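Local coordinates for MetRS related protein (PDB 2CWP) that probably binds tRNA through an OB-fold domain related to the tRNA-binding module of methionyl-tRNA synthetases, at residues Glu26-Leu37 with Ile48-Pro58. Sequence-based numbering, arbitrary orientation.
Sequences EKIKRTKKLIKL and IVTGIADQIPP
Ile48 pairs with Leu37 through both backbone bonds of an antiparallel hydrogen-bonded pair, and the Leu37 side chain folds over the Ile48 carbonyl, with Leu37 CB 3.2 Å from Ile48 O. Val49 turns to the other face of the hairpin, where its CG1 meets Ile28 CD1 at 3.9 Å, the two side chains crossing at about a right angle; Leu34 CD2 approaches Val49 CG1 as well, and Val80 covers this patch. Thr50 closes the ladder with Ile35: Ile35 N sits almost in line with the Thr50 C=O bond, at 2.8 Å from Thr50 O, though its N-H is bent (149°). With Thr50 OG1 anti to the backbone N (chi1 -179°), its methyl CG2 is the branch that lies 3.8 Å from Ile35 CB.

Past Thr50 the strand pairing ends, but Lys33 O still holds the chain. It takes the N-H of Ala53 at 2.9 Å, tilted from the carbonyl plane, and a CA-H...O contact from Gly51. Ala53 then directs its CB inward, 3.6 Å from Ile35 CG1. Asp54 crosses the extended Lys33 side chain obliquely, its carboxylate beside CG and CE; the salt bridge is long, Lys33 NZ to Asp54 OD2 being 3.9 Å, so methylenes do much of the touching. The turn bends back, with Gln55 N and Ile56 N reaching Ile52 O from opposite faces of its plane. This brings in Pro58, whose CG sits 3.7 Å from Lys27 CG and also touches Ile35 CD1.

Strands 35-40 and 45-50 form a hairpin of the OB-fold barrel, and the loop after it folds back over the Ile35 face. Backbone bonds and apolar packing therefore carry this junction, while its one ion pair, long and at the exposed margin, probably adds little.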
ATOM      1  N   GLU A  26       8.745   1.858  -8.741  1.00 27.74           N
ATOM      2  CA  GLU A  26       9.959   2.614  -9.037  1.00 31.86           C
ATOM      3  C   GLU A  26      10.044   3.872  -8.198  1.00 31.16           C
ATOM      4  O   GLU A  26       9.038   4.532  -7.943  1.00 31.12           O
ATOM      5  CB  GLU A  26      10.030   2.985 -10.525  1.00 34.35           C
ATOM      6  CG  GLU A  26       8.753   3.605 -11.078  1.00 44.80           C
ATOM      7  CD  GLU A  26       8.965   4.285 -12.427  1.00 49.24           C
ATOM      8  OE1 GLU A  26       9.690   3.710 -13.273  1.00 46.20           O
ATOM      9  OE2 GLU A  26       8.398   5.387 -12.635  1.00 44.80           O
ATOM     10  N   LYS A  27      11.258   4.205  -7.772  1.00 33.55           N
ATOM     11  CA  LYS A  27      11.461   5.386  -6.953  1.00 37.43           C
ATOM     12  C   LYS A  27      10.944   6.599  -7.708  1.00 35.90           C
ATOM     13  O   LYS A  27      11.009   6.641  -8.934  1.00 34.85           O
ATOM     14  CB  LYS A  27      12.951   5.573  -6.632  1.00 39.19           C
ATOM     15  CG  LYS A  27      13.607   4.408  -5.902  1.00 32.09           C
ATOM     16  CD  LYS A  27      14.944   4.829  -5.276  1.00 38.67           C
ATOM     17  CE  LYS A  27      14.735   5.979  -4.287  1.00 40.10           C
ATOM     18  NZ  LYS A  27      15.886   6.223  -3.388  1.00 37.50           N
ATOM     19  N   ILE A  28      10.406   7.569  -6.977  1.00 38.36           N
ATOM     20  CA  ILE A  28       9.911   8.799  -7.589  1.00 39.10           C
ATOM     21  C   ILE A  28      11.119   9.731  -7.689  1.00 38.90           C
ATOM     22  O   ILE A  28      11.881   9.876  -6.734  1.00 29.76           O
ATOM     23  CB  ILE A  28       8.798   9.466  -6.731  1.00 39.70           C
ATOM     24  CG1 ILE A  28       7.538   8.597  -6.751  1.00 33.62           C
ATOM     25  CG2 ILE A  28       8.492  10.868  -7.255  1.00 36.41           C
ATOM     26  CD1 ILE A  28       6.345   9.226  -6.052  1.00 36.87           C
ATOM     27  N   LYS A  29      11.288  10.344  -8.859  1.00 46.63           N
ATOM     28  CA  LYS A  29      12.413  11.243  -9.135  1.00 45.75           C
ATOM     29  C   LYS A  29      12.562  12.370  -8.117  1.00 42.83           C
ATOM     30  O   LYS A  29      11.580  12.998  -7.722  1.00 42.77           O
ATOM     31  CB  LYS A  29      12.254  11.849 -10.527  1.00 47.56           C
ATOM     32  CG  LYS A  29      13.554  12.021 -11.283  1.00 57.72           C
ATOM     33  CD  LYS A  29      13.364  12.902 -12.513  1.00 58.71           C
ATOM     34  CE  LYS A  29      13.166  14.364 -12.122  1.00 59.66           C
ATOM     35  NZ  LYS A  29      13.061  15.269 -13.299  1.00 61.36           N
ATOM     36  N   ARG A  30      13.800  12.626  -7.708  1.00 48.00           N
ATOM     37  CA  ARG A  30      14.103  13.684  -6.747  1.00 52.31           C
ATOM     38  C   ARG A  30      13.563  13.440  -5.347  1.00 50.06           C
ATOM     39  O   ARG A  30      13.216  14.382  -4.636  1.00 51.95           O
ATOM     40  CB  ARG A  30      13.596  15.034  -7.269  1.00 56.69           C
ATOM     41  CG  ARG A  30      14.496  15.633  -8.334  1.00 64.73           C
ATOM     42  CD  ARG A  30      13.905  16.886  -8.959  1.00 70.21           C
ATOM     43  NE  ARG A  30      12.691  16.592  -9.711  1.00 71.95           N
ATOM     44  CZ  ARG A  30      12.290  17.271 -10.782  1.00 72.03           C
ATOM     45  NH1 ARG A  30      13.009  18.290 -11.233  1.00 72.55           N
ATOM     46  NH2 ARG A  30      11.173  16.920 -11.409  1.00 71.50           N
ATOM     47  N   THR A  31      13.485  12.170  -4.962  1.00 47.67           N
ATOM     48  CA  THR A  31      13.016  11.802  -3.634  1.00 45.97           C
ATOM     49  C   THR A  31      13.922  10.688  -3.155  1.00 40.92           C
ATOM     50  O   THR A  31      14.506   9.964  -3.961  1.00 39.33           O
ATOM     51  CB  THR A  31      11.564  11.274  -3.650  1.00 47.68           C
ATOM     52  OG1 THR A  31      11.560   9.895  -4.043  1.00 41.88           O
ATOM     53  CG2 THR A  31      10.721  12.074  -4.633  1.00 48.70           C
ATOM     54  N   LYS A  32      14.033  10.547  -1.843  1.00 43.68           N
ATOM     55  CA  LYS A  32      14.879   9.511  -1.272  1.00 42.04           C
ATOM     56  C   LYS A  32      14.060   8.380  -0.675  1.00 39.85           C
ATOM     57  O   LYS A  32      14.532   7.250  -0.571  1.00 39.92           O
ATOM     58  CB  LYS A  32      15.785  10.111  -0.195  1.00 44.75           C
ATOM     59  CG  LYS A  32      16.739  11.173  -0.727  1.00 51.79           C
ATOM     60  CD  LYS A  32      17.792  11.516   0.308  1.00 62.53           C
ATOM     61  CE  LYS A  32      18.777  12.545  -0.224  1.00 67.34           C
ATOM     62  NZ  LYS A  32      19.859  12.835   0.756  1.00 68.40           N
ATOM     63  N   LYS A  33      12.822   8.682  -0.303  1.00 39.62           N
ATOM     64  CA  LYS A  33      11.950   7.689   0.319  1.00 39.23           C
ATOM     65  C   LYS A  33      10.726   7.265  -0.489  1.00 36.14           C
ATOM     66  O   LYS A  33      10.138   6.224  -0.207  1.00 35.71           O
ATOM     67  CB  LYS A  33      11.446   8.215   1.660  1.00 36.58           C
ATOM     68  CG  LYS A  33      12.508   8.537   2.676  1.00 43.55           C
ATOM     69  CD  LYS A  33      11.842   8.952   3.966  1.00 43.61           C
ATOM     70  CE  LYS A  33      12.768   8.765   5.153  1.00 53.37           C
ATOM     71  NZ  LYS A  33      12.027   8.987   6.431  1.00 51.53           N
ATOM     72  N   LEU A  34      10.341   8.056  -1.486  1.00 32.48           N
ATOM     73  CA  LEU A  34       9.137   7.741  -2.238  1.00 28.15           C
ATOM     74  C   LEU A  34       9.249   6.703  -3.331  1.00 28.86           C
ATOM     75  O   LEU A  34      10.208   6.682  -4.090  1.00 35.25           O
ATOM     76  CB  LEU A  34       8.526   9.018  -2.832  1.00 28.84           C
ATOM     77  CG  LEU A  34       8.074  10.124  -1.875  1.00 33.62           C
ATOM     78  CD1 LEU A  34       7.175  11.088  -2.648  1.00 39.43           C
ATOM     79  CD2 LEU A  34       7.311   9.554  -0.704  1.00 32.08           C
ATOM     80  N   ILE A  35       8.244   5.836  -3.396  1.00 30.74           N
ATOM     81  CA  ILE A  35       8.171   4.804  -4.424  1.00 24.64           C
ATOM     82  C   ILE A  35       6.762   4.813  -5.016  1.00 28.87           C
ATOM     83  O   ILE A  35       5.761   4.816  -4.281  1.00 23.87           O
ATOM     84  CB  ILE A  35       8.438   3.386  -3.863  1.00 26.78           C
ATOM     85  CG1 ILE A  35       9.834   3.308  -3.253  1.00 26.63           C
ATOM     86  CG2 ILE A  35       8.289   2.359  -4.972  1.00 25.56           C
ATOM     87  CD1 ILE A  35      10.185   1.949  -2.740  1.00 25.59           C
ATOM     88  N   LYS A  36       6.686   4.829  -6.342  1.00 30.51           N
ATOM     89  CA  LYS A  36       5.400   4.807  -7.025  1.00 33.19           C
ATOM     90  C   LYS A  36       5.089   3.363  -7.372  1.00 34.57           C
ATOM     91  O   LYS A  36       5.941   2.651  -7.905  1.00 31.18           O
ATOM     92  CB  LYS A  36       5.440   5.631  -8.312  1.00 37.59           C
ATOM     93  CG  LYS A  36       4.068   5.815  -8.959  1.00 39.67           C
ATOM     94  CD  LYS A  36       4.131   6.775 -10.146  1.00 46.54           C
ATOM     95  CE  LYS A  36       4.312   6.040 -11.464  1.00 49.09           C
ATOM     96  NZ  LYS A  36       3.080   5.301 -11.848  1.00 51.40           N
ATOM     97  N   LEU A  37       3.876   2.929  -7.049  1.00 30.51           N
ATOM     98  CA  LEU A  37       3.467   1.566  -7.335  1.00 33.18           C
ATOM     99  C   LEU A  37       2.273   1.551  -8.272  1.00 31.17           C
ATOM    100  O   LEU A  37       1.400   2.414  -8.196  1.00 37.74           O
ATOM    101  CB  LEU A  37       3.056   0.850  -6.046  1.00 34.97           C
ATOM    102  CG  LEU A  37       4.000   0.845  -4.843  1.00 40.31           C
ATOM    103  CD1 LEU A  37       3.213   0.469  -3.575  1.00 26.85           C
ATOM    104  CD2 LEU A  37       5.144  -0.118  -5.103  1.00 32.00           C
ATOM    105  N   ILE A  48      -0.251   3.926  -6.426  1.00 32.44           N
ATOM    106  CA  ILE A  48      -0.088   4.144  -5.003  1.00 30.86           C
ATOM    107  C   ILE A  48       1.339   4.485  -4.622  1.00 33.71           C
ATOM    108  O   ILE A  48       2.281   3.782  -4.988  1.00 34.73           O
ATOM    109  CB  ILE A  48      -0.546   2.892  -4.214  1.00 32.78           C
ATOM    110  CG1 ILE A  48      -2.067   2.745  -4.350  1.00 35.50           C
ATOM    111  CG2 ILE A  48      -0.107   2.994  -2.748  1.00 32.22           C
ATOM    112  CD1 ILE A  48      -2.641   1.488  -3.735  1.00 20.97           C
ATOM    113  N   VAL A  49       1.485   5.571  -3.873  1.00 31.20           N
ATOM    114  CA  VAL A  49       2.787   6.015  -3.413  1.00 30.51           C
ATOM    115  C   VAL A  49       3.038   5.574  -1.962  1.00 28.48           C
ATOM    116  O   VAL A  49       2.145   5.644  -1.117  1.00 26.99           O
ATOM    117  CB  VAL A  49       2.893   7.559  -3.512  1.00 32.11           C
ATOM    118  CG1 VAL A  49       4.255   8.027  -3.018  1.00 27.43           C
ATOM    119  CG2 VAL A  49       2.659   8.003  -4.956  1.00 27.45           C
ATOM    120  N   THR A  50       4.252   5.101  -1.695  1.00 28.86           N
ATOM    121  CA  THR A  50       4.666   4.685  -0.353  1.00 27.81           C
ATOM    122  C   THR A  50       6.050   5.307  -0.133  1.00 27.29           C
ATOM    123  O   THR A  50       6.836   5.405  -1.070  1.00 32.91           O
ATOM    124  CB  THR A  50       4.753   3.135  -0.232  1.00 28.13           C
ATOM    125  OG1 THR A  50       5.136   2.777   1.099  1.00 24.63           O
ATOM    126  CG2 THR A  50       5.774   2.579  -1.213  1.00 24.89           C
ATOM    127  N   GLY A  51       6.354   5.735   1.089  1.00 25.83           N
ATOM    128  CA  GLY A  51       7.643   6.363   1.334  1.00 25.63           C
ATOM    129  C   GLY A  51       8.588   5.547   2.197  1.00 27.95           C
ATOM    130  O   GLY A  51       9.054   6.017   3.228  1.00 33.43           O
ATOM    131  N   ILE A  52       8.907   4.338   1.757  1.00 28.06           N
ATOM    132  CA  ILE A  52       9.771   3.455   2.527  1.00 24.60           C
ATOM    133  C   ILE A  52      11.104   3.159   1.851  1.00 29.96           C
ATOM    134  O   ILE A  52      11.901   2.389   2.390  1.00 28.99           O
ATOM    135  CB  ILE A  52       9.038   2.109   2.791  1.00 26.28           C
ATOM    136  CG1 ILE A  52       8.707   1.435   1.452  1.00 25.07           C
ATOM    137  CG2 ILE A  52       7.755   2.361   3.580  1.00 21.91           C
ATOM    138  CD1 ILE A  52       7.729   0.255   1.537  1.00 28.21           C
ATOM    139  N   ALA A  53      11.352   3.788   0.696  1.00 28.99           N
ATOM    140  CA  ALA A  53      12.569   3.558  -0.098  1.00 30.17           C
ATOM    141  C   ALA A  53      13.910   3.650   0.627  1.00 28.83           C
ATOM    142  O   ALA A  53      14.911   3.157   0.136  1.00 33.15           O
ATOM    143  CB  ALA A  53      12.575   4.485  -1.323  1.00 28.98           C
ATOM    144  N   ASP A  54      13.946   4.290   1.781  1.00 30.82           N
ATOM    145  CA  ASP A  54      15.194   4.401   2.518  1.00 34.56           C
ATOM    146  C   ASP A  54      15.446   3.104   3.289  1.00 35.74           C
ATOM    147  O   ASP A  54      16.567   2.842   3.732  1.00 30.41           O
ATOM    148  CB  ASP A  54      15.106   5.570   3.495  1.00 43.61           C
ATOM    149  CG  ASP A  54      13.926   5.439   4.423  1.00 46.12           C
ATOM    150  OD1 ASP A  54      12.867   4.973   3.940  1.00 46.00           O
ATOM    151  OD2 ASP A  54      14.050   5.795   5.615  1.00 49.28           O
ATOM    152  N   GLN A  55      14.391   2.301   3.445  1.00 29.21           N
ATOM    153  CA  GLN A  55      14.482   1.036   4.162  1.00 26.26           C
ATOM    154  C   GLN A  55      14.145  -0.169   3.299  1.00 27.21           C
ATOM    155  O   GLN A  55      14.707  -1.234   3.486  1.00 27.43           O
ATOM    156  CB  GLN A  55      13.534   1.031   5.357  1.00 23.04           C
ATOM    157  CG  GLN A  55      13.874   2.031   6.434  1.00 29.47           C
ATOM    158  CD  GLN A  55      13.092   1.754   7.699  1.00 31.01           C
ATOM    159  OE1 GLN A  55      13.120   0.634   8.214  1.00 22.41           O
ATOM    160  NE2 GLN A  55      12.378   2.766   8.201  1.00 21.40           N
ATOM    161  N   ILE A  56      13.215   0.007   2.364  1.00 28.63           N
ATOM    162  CA  ILE A  56      12.766  -1.084   1.501  1.00 30.93           C
ATOM    163  C   ILE A  56      12.913  -0.747   0.022  1.00 30.57           C
ATOM    164  O   ILE A  56      12.178   0.083  -0.503  1.00 37.63           O
ATOM    165  CB  ILE A  56      11.269  -1.408   1.760  1.00 27.86           C
ATOM    166  CG1 ILE A  56      11.025  -1.698   3.247  1.00 28.21           C
ATOM    167  CG2 ILE A  56      10.842  -2.579   0.895  1.00 23.72           C
ATOM    168  CD1 ILE A  56      11.665  -2.990   3.749  1.00 40.88           C
ATOM    169  N   PRO A  57      13.847  -1.406  -0.680  1.00 30.12           N
ATOM    170  CA  PRO A  57      14.016  -1.106  -2.104  1.00 26.97           C
ATOM    171  C   PRO A  57      12.817  -1.552  -2.945  1.00 26.89           C
ATOM    172  O   PRO A  57      12.119  -2.502  -2.597  1.00 31.58           O
ATOM    173  CB  PRO A  57      15.298  -1.856  -2.464  1.00 27.57           C
ATOM    174  CG  PRO A  57      15.216  -3.060  -1.583  1.00 31.18           C
ATOM    175  CD  PRO A  57      14.780  -2.459  -0.252  1.00 28.79           C
ATOM    176  N   PRO A  58      12.577  -0.868  -4.072  1.00 26.64           N
ATOM    177  CA  PRO A  58      11.483  -1.126  -5.017  1.00 27.59           C
ATOM    178  C   PRO A  58      11.360  -2.576  -5.484  1.00 28.71           C
ATOM    179  O   PRO A  58      10.247  -3.099  -5.598  1.00 28.04           O
ATOM    180  CB  PRO A  58      11.795  -0.181  -6.179  1.00 26.89           C
ATOM    181  CG  PRO A  58      12.514   0.941  -5.521  1.00 30.49           C
ATOM    182  CD  PRO A  58      13.423   0.245  -4.546  1.00 27.64           C
TER